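Local structure of CalsepRRP (Calystegia sepium, 1JY5) at residues 165-170 against 189-194. The protein is an RNase-related protein of the ribonuclease T2 family that may bind and cleave RNA, although such activity is uncertain. Numbering follows the deposited sequence.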
ATOM      1  N   THR A 165       9.468  -5.365 -11.713  1.00 16.80           N
ATOM      2  CA  THR A 165       9.627  -6.222 -10.559  1.00 18.65           C
ATOM      3  C   THR A 165       9.175  -5.539  -9.278  1.00 18.08           C
ATOM      4  O   THR A 165       9.586  -4.418  -8.975  1.00 17.73           O
ATOM      5  CB  THR A 165      11.101  -6.679 -10.439  1.00 19.70           C
ATOM      6  OG1 THR A 165      11.473  -7.357 -11.647  1.00 21.17           O
ATOM      7  CG2 THR A 165      11.281  -7.630  -9.262  1.00 19.94           C
ATOM      8  N   PRO A 166       8.290  -6.202  -8.521  1.00 18.42           N
ATOM      9  CA  PRO A 166       7.791  -5.644  -7.268  1.00 18.41           C
ATOM     10  C   PRO A 166       8.773  -5.883  -6.134  1.00 18.51           C
ATOM     11  O   PRO A 166       9.713  -6.665  -6.265  1.00 19.56           O
ATOM     12  CB  PRO A 166       6.495  -6.412  -7.050  1.00 18.84           C
ATOM     13  CG  PRO A 166       6.866  -7.781  -7.551  1.00 20.89           C
ATOM     14  CD  PRO A 166       7.584  -7.455  -8.852  1.00 19.06           C
ATOM     15  N   VAL A 167       8.552  -5.189  -5.026  1.00 16.85           N
ATOM     16  CA  VAL A 167       9.376  -5.365  -3.847  1.00 17.37           C
ATOM     17  C   VAL A 167       8.400  -6.017  -2.869  1.00 17.54           C
ATOM     18  O   VAL A 167       7.260  -5.571  -2.743  1.00 17.63           O
ATOM     19  CB  VAL A 167       9.884  -4.007  -3.300  1.00 18.06           C
ATOM     20  CG1 VAL A 167      10.660  -4.221  -2.007  1.00 19.77           C
ATOM     21  CG2 VAL A 167      10.796  -3.342  -4.336  1.00 18.33           C
ATOM     22  N   VAL A 168       8.823  -7.092  -2.216  1.00 17.32           N
ATOM     23  CA  VAL A 168       7.957  -7.783  -1.269  1.00 18.47           C
ATOM     24  C   VAL A 168       8.557  -7.836   0.130  1.00 18.75           C
ATOM     25  O   VAL A 168       9.744  -8.115   0.296  1.00 18.17           O
ATOM     26  CB  VAL A 168       7.665  -9.243  -1.706  1.00 18.45           C
ATOM     27  CG1 VAL A 168       6.692  -9.884  -0.722  1.00 20.60           C
ATOM     28  CG2 VAL A 168       7.078  -9.278  -3.121  1.00 18.87           C
ATOM     29  N   LYS A 169       7.725  -7.566   1.132  1.00 19.28           N
ATOM     30  CA  LYS A 169       8.145  -7.607   2.526  1.00 20.60           C
ATOM     31  C   LYS A 169       7.293  -8.661   3.225  1.00 21.58           C
ATOM     32  O   LYS A 169       6.100  -8.805   2.929  1.00 20.62           O
ATOM     33  CB  LYS A 169       7.932  -6.243   3.197  1.00 22.10           C
ATOM     34  CG  LYS A 169       8.631  -5.073   2.506  1.00 23.33           C
ATOM     35  CD  LYS A 169      10.140  -5.256   2.453  1.00 24.22           C
ATOM     36  CE  LYS A 169      10.832  -3.997   1.946  1.00 24.53           C
ATOM     37  NZ  LYS A 169      12.301  -4.197   1.825  1.00 24.95           N
ATOM     38  N   CYS A 170       7.907  -9.392   4.149  1.00 21.65           N
ATOM     39  CA  CYS A 170       7.210 -10.442   4.880  1.00 24.62           C
ATOM     40  C   CYS A 170       7.177 -10.244   6.378  1.00 26.96           C
ATOM     41  O   CYS A 170       7.984  -9.510   6.943  1.00 27.13           O
ATOM     42  CB  CYS A 170       7.831 -11.806   4.571  1.00 22.05           C
ATOM     43  SG  CYS A 170       7.411 -12.372   2.908  1.00 23.54           S
ATOM     44  N   GLN A 189       7.488   1.555 -13.274  1.00 14.20           N
ATOM     45  CA  GLN A 189       8.939   1.560 -13.439  1.00 15.87           C
ATOM     46  C   GLN A 189       9.502   0.587 -12.423  1.00 15.12           C
ATOM     47  O   GLN A 189       8.770   0.065 -11.580  1.00 16.33           O
ATOM     48  CB  GLN A 189       9.533   2.949 -13.194  1.00 15.09           C
ATOM     49  CG  GLN A 189       9.418   3.414 -11.753  1.00 15.56           C
ATOM     50  CD  GLN A 189      10.251   4.649 -11.475  1.00 16.69           C
ATOM     51  OE1 GLN A 189       9.990   5.723 -12.014  1.00 17.74           O
ATOM     52  NE2 GLN A 189      11.274   4.494 -10.640  1.00 17.91           N
ATOM     53  N   GLU A 190      10.800   0.335 -12.506  1.00 17.23           N
ATOM     54  CA  GLU A 190      11.446  -0.562 -11.561  1.00 16.79           C
ATOM     55  C   GLU A 190      11.677   0.220 -10.279  1.00 18.22           C
ATOM     56  O   GLU A 190      11.902   1.431 -10.312  1.00 18.22           O
ATOM     57  CB  GLU A 190      12.804  -1.031 -12.097  1.00 17.89           C
ATOM     58  CG  GLU A 190      12.749  -1.810 -13.409  1.00 17.57           C
ATOM     59  CD  GLU A 190      12.112  -3.173 -13.254  1.00 17.82           C
ATOM     60  OE1 GLU A 190      11.784  -3.551 -12.111  1.00 17.87           O
ATOM     61  OE2 GLU A 190      11.942  -3.873 -14.273  1.00 19.71           O
ATOM     62  N   CYS A 191      11.605  -0.472  -9.152  1.00 18.36           N
ATOM     63  CA  CYS A 191      11.862   0.150  -7.871  1.00 19.65           C
ATOM     64  C   CYS A 191      13.370   0.074  -7.670  1.00 20.61           C
ATOM     65  O   CYS A 191      14.042  -0.705  -8.335  1.00 19.22           O
ATOM     66  CB  CYS A 191      11.190  -0.635  -6.742  1.00 19.36           C
ATOM     67  SG  CYS A 191       9.385  -0.655  -6.709  1.00 19.56           S
ATOM     68  N   PRO A 192      13.918   0.883  -6.751  1.00 21.83           N
ATOM     69  CA  PRO A 192      15.364   0.845  -6.506  1.00 24.12           C
ATOM     70  C   PRO A 192      15.793  -0.565  -6.094  1.00 25.63           C
ATOM     71  O   PRO A 192      15.020  -1.295  -5.465  1.00 25.94           O
ATOM     72  CB  PRO A 192      15.545   1.847  -5.371  1.00 24.23           C
ATOM     73  CG  PRO A 192      14.471   2.857  -5.647  1.00 25.05           C
ATOM     74  CD  PRO A 192      13.284   1.979  -5.996  1.00 24.23           C
ATOM     75  N   SER A 193      17.018  -0.945  -6.444  1.00 28.42           N
ATOM     76  CA  SER A 193      17.532  -2.266  -6.085  1.00 31.52           C
ATOM     77  C   SER A 193      17.460  -2.442  -4.576  1.00 31.72           C
ATOM     78  O   SER A 193      17.896  -1.570  -3.822  1.00 32.04           O
ATOM     79  CB  SER A 193      18.989  -2.424  -6.531  1.00 32.80           C
ATOM     80  OG  SER A 193      19.116  -2.328  -7.938  1.00 37.50           O
ATOM     81  N   THR A 194      16.917  -3.571  -4.137  1.00 33.60           N
ATOM     82  CA  THR A 194      16.797  -3.860  -2.711  1.00 35.22           C
ATOM     83  C   THR A 194      16.991  -5.357  -2.487  1.00 35.34           C
ATOM     84  O   THR A 194      16.574  -6.168  -3.311  1.00 34.08           O
ATOM     85  CB  THR A 194      15.408  -3.473  -2.170  1.00 36.61           C
ATOM     86  OG1 THR A 194      14.803  -2.510  -3.041  1.00 38.58           O
ATOM     87  CG2 THR A 194      15.533  -2.875  -0.780  1.00 37.60           C
TER
HETATM   88  O   HOH W   1       7.853  -1.708  -9.649  1.00 11.85           O
HETATM   89  O   HOH W   2      11.748  -3.162  -9.252  1.00 19.34           O
HETATM   90  O   HOH W   3      11.404  -6.458 -14.116  1.00 21.42           O
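With CG lying beside its own backbone N (chi1 -61°) and the chain bent again at chi2 (-69°), the side chain of E190 turns its carboxylate back to the start of segment 165-170, where OE1 accepts a hydrogen bond from the backbone N of T165 at 3.0 Å. The bond is nearly straight, 169° at the hydrogen, and reaches OE1 on its syn side, somewhat out of the carboxylate plane. The other oxygen is tied to the same residue through solvent: one water donates to E190 OE2 at 2.6 Å and also hydrogen-bonds to T165 OG1, which the threonine torsion places beside its backbone N. Both carboxylate oxygens thus serve T165, limiting the freedom of the carboxylate to rotate. A second water accepts from the backbone N of C191 at 2.7 Å and lies in hydrogen-bonding reach of T165 O and E190 OE1, while a third donates to Q189 O and, more distantly, to T165 O.

In the antiparallel sheet of this RNase T2-type fold, strands 167-171 and 188-189 both pair with 174-182, V167 with Q179 and Q189 with C181, and so follow one another along the same side of it; the loop leaving 188-189 runs beside the start of 167-171. There the contact becomes apolar. V167 directs CG2 at C191, meeting CB at 3.6 Å and resting alongside SG at 3.9 Å; that sulfur is bonded to C181, so the methyl packs against one end of a disulfide linking the loop to the central strand. Farther on, T194 bends OG1 back to P192 O at 2.7 Å, within its own segment, and presents CG2 loosely to K169 NZ, 4.4 Å away. P166 faces the other side, against I158 of helix 151-162 and I180.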